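Local coordinates for protein terminal uridylyltransferase 1 (Trypanosoma brucei, PDB 5HZD) that adds uridines to the 3' end of guide RNAs, ribosomal RNAs and some mRNAs during mitochondrial RNA editing, using UTP, at residues A[92-97]-A[104-109]; A[463-468]-A[473-478]. All coordinates share one frame; numbering follows the deposited sequence. Where two conformers were deposited one is given.

Interaction 1. Residues A[92-97]-A[104-109]; sequences QLECVV and ARVFIF
The carboxylate oxygen OE2 of E94 is gripped twice: it takes the backbone N-H of V106 (OE2 to N 3.0 Å, 170° at the hydrogen) and forms a salt bridge with R90, one turn earlier in helix 80-100. The contact is a helix packed on the edge strand of the nucleotidyltransferase palm sheet; the segment axes pass 7.6 Å apart, running roughly antiparallel at 147°. E94 spans that gap because its CG lies anti to the backbone N (chi1 -172°) and the chain beyond stays extended. The N-H arrives on the anti side of OE2, a little out of the carboxylate plane. R105 covers the same carboxylate with its methylene CD, which comes within 3.5 Å of E94 CD. Its guanidinium is directed to the carbonyls of A104 and D102, and only general attraction between opposite charges links it to OE1. Next to this polar group, V106 packs against the helix through both its methyls. L93 crosses it at about a right angle, and both side chains also touch F126 on the paired strand 124-129. V106 CG1 meets L93 CD2 at 4.0 Å, while V106 CG2 lies between E94 CA (3.6 Å) and V97 CG2 (3.8 Å).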
loop_
_atom_site.group_PDB
_atom_site.type_symbol
_atom_site.label_atom_id
_atom_site.label_comp_id
_atom_site.label_asym_id
_atom_site.label_seq_id
_atom_site.Cartn_x
_atom_site.Cartn_y
_atom_site.Cartn_z
ATOM N N GLN A 92 11.577 0.549 -16.004
ATOM C CA GLN A 92 12.001 -0.780 -16.493
ATOM C C GLN A 92 10.803 -1.667 -16.788
ATOM O O GLN A 92 10.706 -2.284 -17.847
ATOM C CB GLN A 92 12.955 -1.436 -15.476
ATOM C CG GLN A 92 14.270 -0.685 -15.408
ATOM C CD GLN A 92 15.025 -0.862 -14.112
ATOM O OE1 GLN A 92 14.782 -1.823 -13.353
ATOM N NE2 GLN A 92 15.978 0.020 -13.868
ATOM N N LEU A 93 9.865 -1.725 -15.848
ATOM C CA LEU A 93 8.670 -2.528 -16.053
ATOM C C LEU A 93 7.876 -2.022 -17.248
ATOM O O LEU A 93 7.334 -2.824 -18.015
ATOM C CB LEU A 93 7.801 -2.548 -14.785
ATOM C CG LEU A 93 6.562 -3.440 -14.930
ATOM C CD1 LEU A 93 6.889 -4.924 -15.187
ATOM C CD2 LEU A 93 5.719 -3.321 -13.624
ATOM N N GLU A 94 7.863 -0.708 -17.470
ATOM C CA GLU A 94 7.068 -0.192 -18.579
ATOM C C GLU A 94 7.627 -0.652 -19.905
ATOM O O GLU A 94 6.869 -0.957 -20.827
ATOM C CB GLU A 94 6.966 1.326 -18.509
ATOM C CG GLU A 94 6.006 1.935 -19.521
ATOM C CD GLU A 94 5.762 3.393 -19.209
ATOM O OE1 GLU A 94 6.342 4.245 -19.922
ATOM O OE2 GLU A 94 5.002 3.716 -18.248
ATOM N N CYS A 95 8.945 -0.776 -20.010
ATOM C CA CYS A 95 9.587 -1.329 -21.216
ATOM C C CYS A 95 9.115 -2.731 -21.502
ATOM O O CYS A 95 8.918 -3.136 -22.656
ATOM C CB CYS A 95 11.094 -1.389 -21.018
ATOM S SG CYS A 95 11.924 0.176 -20.915
ATOM N N VAL A 96 8.964 -3.505 -20.433
ATOM C CA VAL A 96 8.555 -4.890 -20.601
ATOM C C VAL A 96 7.092 -4.941 -21.021
ATOM O O VAL A 96 6.740 -5.607 -22.020
ATOM C CB VAL A 96 8.725 -5.684 -19.285
ATOM C CG1 VAL A 96 8.197 -7.120 -19.480
ATOM C CG2 VAL A 96 10.171 -5.687 -18.842
ATOM N N VAL A 97 6.209 -4.233 -20.298
ATOM C CA VAL A 97 4.787 -4.402 -20.593
ATOM C C VAL A 97 4.383 -3.802 -21.929
ATOM O O VAL A 97 3.410 -4.268 -22.521
ATOM C CB VAL A 97 3.866 -3.922 -19.468
ATOM C CG1 VAL A 97 4.277 -4.582 -18.143
ATOM C CG2 VAL A 97 3.936 -2.447 -19.352
ATOM N N ALA A 104 -0.031 0.501 -23.105
ATOM C CA ALA A 104 -0.014 0.390 -21.650
ATOM C C ALA A 104 1.077 1.255 -21.014
ATOM O O ALA A 104 2.198 1.359 -21.534
ATOM C CB ALA A 104 0.180 -1.038 -21.240
ATOM N N ARG A 105 0.750 1.840 -19.859
ATOM C CA ARG A 105 1.712 2.585 -19.066
ATOM C C ARG A 105 1.642 2.084 -17.637
ATOM O O ARG A 105 0.645 1.482 -17.231
ATOM C CB ARG A 105 1.450 4.097 -19.140
ATOM C CG ARG A 105 1.613 4.671 -20.569
ATOM C CD ARG A 105 3.047 4.531 -21.050
ATOM N NE ARG A 105 3.206 5.143 -22.387
ATOM C CZ ARG A 105 2.993 4.507 -23.540
ATOM N NH1 ARG A 105 2.618 3.240 -23.553
ATOM N NH2 ARG A 105 3.137 5.155 -24.691
ATOM N N VAL A 106 2.715 2.298 -16.893
ATOM C CA VAL A 106 2.833 1.743 -15.543
ATOM C C VAL A 106 2.717 2.877 -14.528
ATOM O O VAL A 106 3.404 3.888 -14.635
ATOM C CB VAL A 106 4.188 0.998 -15.363
ATOM C CG1 VAL A 106 4.329 0.449 -13.910
ATOM C CG2 VAL A 106 4.280 -0.191 -16.345
ATOM N N PHE A 107 1.834 2.697 -13.539
ATOM C CA PHE A 107 1.604 3.698 -12.492
ATOM C C PHE A 107 1.985 3.069 -11.165
ATOM O O PHE A 107 1.517 1.968 -10.869
ATOM C CB PHE A 107 0.102 3.998 -12.405
ATOM C CG PHE A 107 -0.494 4.612 -13.661
ATOM C CD1 PHE A 107 -0.694 3.823 -14.802
ATOM C CD2 PHE A 107 -0.925 5.932 -13.683
ATOM C CE1 PHE A 107 -1.246 4.355 -15.948
ATOM C CE2 PHE A 107 -1.505 6.465 -14.832
ATOM C CZ PHE A 107 -1.646 5.690 -15.969
ATOM N N ILE A 108 2.813 3.724 -10.351
ATOM C CA ILE A 108 3.030 3.227 -8.978
ATOM C C ILE A 108 1.859 3.642 -8.082
ATOM O O ILE A 108 1.381 4.779 -8.168
ATOM C CB ILE A 108 4.329 3.754 -8.393
ATOM C CG1 ILE A 108 5.512 3.120 -9.133
ATOM C CG2 ILE A 108 4.401 3.463 -6.861
ATOM C CD1 ILE A 108 6.888 3.688 -8.740
ATOM N N PHE A 109 1.407 2.737 -7.219
ATOM C CA PHE A 109 0.473 3.163 -6.157
ATOM C C PHE A 109 0.852 2.513 -4.856
ATOM O O PHE A 109 1.889 1.858 -4.775
ATOM C CB PHE A 109 -1.001 2.970 -6.554
ATOM C CG PHE A 109 -1.442 1.530 -6.706
ATOM C CD1 PHE A 109 -1.203 0.827 -7.879
ATOM C CD2 PHE A 109 -2.118 0.897 -5.684
ATOM C CE1 PHE A 109 -1.662 -0.502 -8.023
ATOM C CE2 PHE A 109 -2.544 -0.422 -5.791
ATOM C CZ PHE A 109 -2.308 -1.131 -6.984
#

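Interaction 2. Residues A[463-468]-A[473-478]. With SO4 (sulfate ion), chain C.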
loop_
_atom_site.group_PDB
_atom_site.type_symbol
_atom_site.label_atom_id
_atom_site.label_comp_id
_atom_site.label_asym_id
_atom_site.label_seq_id
_atom_site.Cartn_x
_atom_site.Cartn_y
_atom_site.Cartn_z
ATOM N N LEU A 463 -19.226 -2.365 13.467
ATOM C CA LEU A 463 -18.273 -1.277 13.298
ATOM C C LEU A 463 -18.305 -0.884 11.841
ATOM O O LEU A 463 -18.033 -1.727 10.964
ATOM C CB LEU A 463 -16.861 -1.749 13.646
ATOM C CG LEU A 463 -16.648 -2.424 14.998
ATOM C CD1 LEU A 463 -15.143 -2.612 15.209
ATOM C CD2 LEU A 463 -17.241 -1.569 16.108
ATOM N N CYS A 464 -18.640 0.371 11.549
ATOM C CA CYS A 464 -18.845 0.763 10.159
ATOM C C CYS A 464 -17.849 1.792 9.665
ATOM O O CYS A 464 -17.698 2.862 10.275
ATOM C CB CYS A 464 -20.253 1.340 9.985
ATOM S SG CYS A 464 -21.533 0.094 10.246
ATOM N N ILE A 465 -17.192 1.482 8.545
ATOM C CA ILE A 465 -16.279 2.413 7.887
ATOM C C ILE A 465 -16.681 2.376 6.413
ATOM O O ILE A 465 -16.663 1.301 5.782
ATOM C CB ILE A 465 -14.821 1.950 8.028
ATOM C CG1 ILE A 465 -14.428 1.910 9.505
ATOM C CG2 ILE A 465 -13.914 2.901 7.280
ATOM C CD1 ILE A 465 -12.967 1.441 9.702
ATOM N N GLU A 466 -17.096 3.517 5.883
ATOM C CA GLU A 466 -17.554 3.582 4.497
ATOM C C GLU A 466 -16.347 3.637 3.554
ATOM O O GLU A 466 -15.440 4.474 3.725
ATOM C CB GLU A 466 -18.461 4.810 4.309
ATOM C CG GLU A 466 -18.998 4.974 2.858
ATOM C CD GLU A 466 -20.076 6.041 2.666
ATOM O OE1 GLU A 466 -20.225 6.991 3.476
ATOM O OE2 GLU A 466 -20.820 5.930 1.662
ATOM N N ASP A 467 -16.305 2.747 2.555
ATOM C CA ASP A 467 -15.260 2.840 1.531
ATOM C C ASP A 467 -15.504 4.087 0.669
ATOM O O ASP A 467 -16.627 4.331 0.196
ATOM C CB ASP A 467 -15.281 1.598 0.636
ATOM C CG ASP A 467 -14.137 1.577 -0.336
ATOM O OD1 ASP A 467 -14.200 2.300 -1.340
ATOM O OD2 ASP A 467 -13.186 0.824 -0.114
ATOM N N PRO A 468 -14.460 4.916 0.477
ATOM C CA PRO A 468 -14.655 6.177 -0.240
ATOM C C PRO A 468 -15.200 6.038 -1.664
ATOM O O PRO A 468 -16.011 6.871 -2.072
ATOM C CB PRO A 468 -13.238 6.756 -0.277
ATOM C CG PRO A 468 -12.644 6.293 1.009
ATOM C CD PRO A 468 -13.154 4.865 1.153
ATOM N N LEU A 473 -20.166 -0.560 0.585
ATOM C CA LEU A 473 -19.161 -1.484 1.091
ATOM C C LEU A 473 -18.696 -1.027 2.461
ATOM O O LEU A 473 -18.117 0.049 2.598
ATOM C CB LEU A 473 -17.950 -1.535 0.154
ATOM C CG LEU A 473 -16.857 -2.508 0.606
ATOM C CD1 LEU A 473 -17.337 -3.958 0.567
ATOM C CD2 LEU A 473 -15.578 -2.296 -0.252
ATOM N N ASN A 474 -18.977 -1.846 3.465
ATOM C CA ASN A 474 -18.473 -1.622 4.809
ATOM C C ASN A 474 -17.133 -2.291 4.992
ATOM O O ASN A 474 -17.030 -3.520 4.888
ATOM C CB ASN A 474 -19.466 -2.165 5.866
ATOM C CG ASN A 474 -18.999 -1.898 7.300
ATOM O OD1 ASN A 474 -18.126 -1.064 7.520
ATOM N ND2 ASN A 474 -19.568 -2.628 8.279
ATOM N N LEU A 475 -16.106 -1.506 5.295
ATOM C CA LEU A 475 -14.790 -2.099 5.542
ATOM C C LEU A 475 -14.795 -2.954 6.813
ATOM O O LEU A 475 -13.917 -3.797 7.006
ATOM C CB LEU A 475 -13.670 -1.043 5.540
ATOM C CG LEU A 475 -13.647 -0.209 4.251
ATOM C CD1 LEU A 475 -12.518 0.812 4.292
ATOM C CD2 LEU A 475 -13.447 -1.129 3.044
ATOM N N GLY A 476 -15.798 -2.773 7.670
ATOM C CA GLY A 476 -15.959 -3.657 8.806
ATOM C C GLY A 476 -16.984 -4.781 8.650
ATOM O O GLY A 476 -17.483 -5.315 9.654
ATOM N N ARG A 477 -17.313 -5.137 7.406
ATOM C CA ARG A 477 -18.371 -6.091 7.127
ATOM C C ARG A 477 -18.196 -7.490 7.688
ATOM O O ARG A 477 -19.173 -8.238 7.779
ATOM C CB ARG A 477 -18.626 -6.185 5.616
ATOM C CG ARG A 477 -17.437 -6.739 4.838
ATOM C CD ARG A 477 -17.579 -6.514 3.332
ATOM N NE ARG A 477 -16.355 -6.950 2.629
ATOM C CZ ARG A 477 -15.222 -6.253 2.582
ATOM N NH1 ARG A 477 -15.118 -5.076 3.209
ATOM N NH2 ARG A 477 -14.178 -6.733 1.911
ATOM N N HIS A 478 -16.975 -7.872 8.049
ATOM C CA HIS A 478 -16.799 -9.203 8.639
ATOM C C HIS A 478 -16.664 -9.167 10.152
ATOM O O HIS A 478 -16.433 -10.214 10.773
ATOM C CB HIS A 478 -15.569 -9.931 8.062
ATOM C CG HIS A 478 -15.551 -10.009 6.564
ATOM N ND1 HIS A 478 -16.495 -10.704 5.839
ATOM C CD2 HIS A 478 -14.691 -9.481 5.663
ATOM C CE1 HIS A 478 -16.222 -10.589 4.549
ATOM N NE2 HIS A 478 -15.132 -9.857 4.417
HETATM S S SO4 C . -15.739 -10.030 0.617
HETATM O O1 SO4 C . -15.506 -9.363 -0.660
HETATM O O2 SO4 C . -16.013 -11.451 0.388
HETATM O O3 SO4 C . -16.892 -9.416 1.278
HETATM O O4 SO4 C . -14.543 -9.882 1.450
HETATM O O HOH W 1 -19.098 -4.664 11.774
#
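N474 bonds L463 and I465 through its side-chain amide, tying two loop segments together. From CB, its CG lies anti to the backbone N (chi1 -178°) and passes C464 CA at 3.9 Å. At the tip, ND2 donates to L463 O (3.2 Å), with that oxygen in the amide plane, and also to R460 O. OD1 accepts from I465 N (2.9 Å) and, on the opposite face of its plane, from G476 N (2.9 Å). This last bond makes an Asx turn, superimposed on the type I turn 474-477. The amide is thus fixed at both ends by backbone groups. Beside it, E466 and N474 form a single antiparallel bridge: L475 N binds I465 O (2.9 Å) in the carbonyl plane, and D467 N meets L473 O (3.3 Å) nearly head-on. L475 branches between its neighbours, CD1 against I465 CG2 and CD2 against D467 OD2, while D467 OD1 accepts from Y469 N and E470 N. R477 NH1 bonds N474 O, and R477 NE (2.9 Å to O3) and H478 NE2 (3.0 Å to O4) bind a sulfate, probably from crystallisation. Residues 465-474 probably form the nucleotide recognition motif, and D467 lies close to the UTP-binding Y337 and N296. I465 packs on helix 336-349, L463 on helix 481-497, and C464 and E466 form backbone hydrogen bonds with I417, just after strand 415-416.

Both contacts are largely buried, yet they lie on opposite sides of the chain's centre, with centres 32 Å apart and nearest atoms about 12 Å apart. Interaction 1 joins regular elements, a helix and an edge strand of the palm, so aliphatic packing carries most of it and one carboxylate serves the backbone. Interaction 2 joins two irregular segments of the loop between helices 427-430 and 481-497, where backbone bonds and an asparagine amide make most of the contact. In each, a side chain accepts an N-H from the backbone across the contact. They also differ in their relation to UTP: D467 of interaction 2 comes close to binding residues, while the V106 side chain of interaction 1 stays about 9 Å from that of the UTP-binding I294.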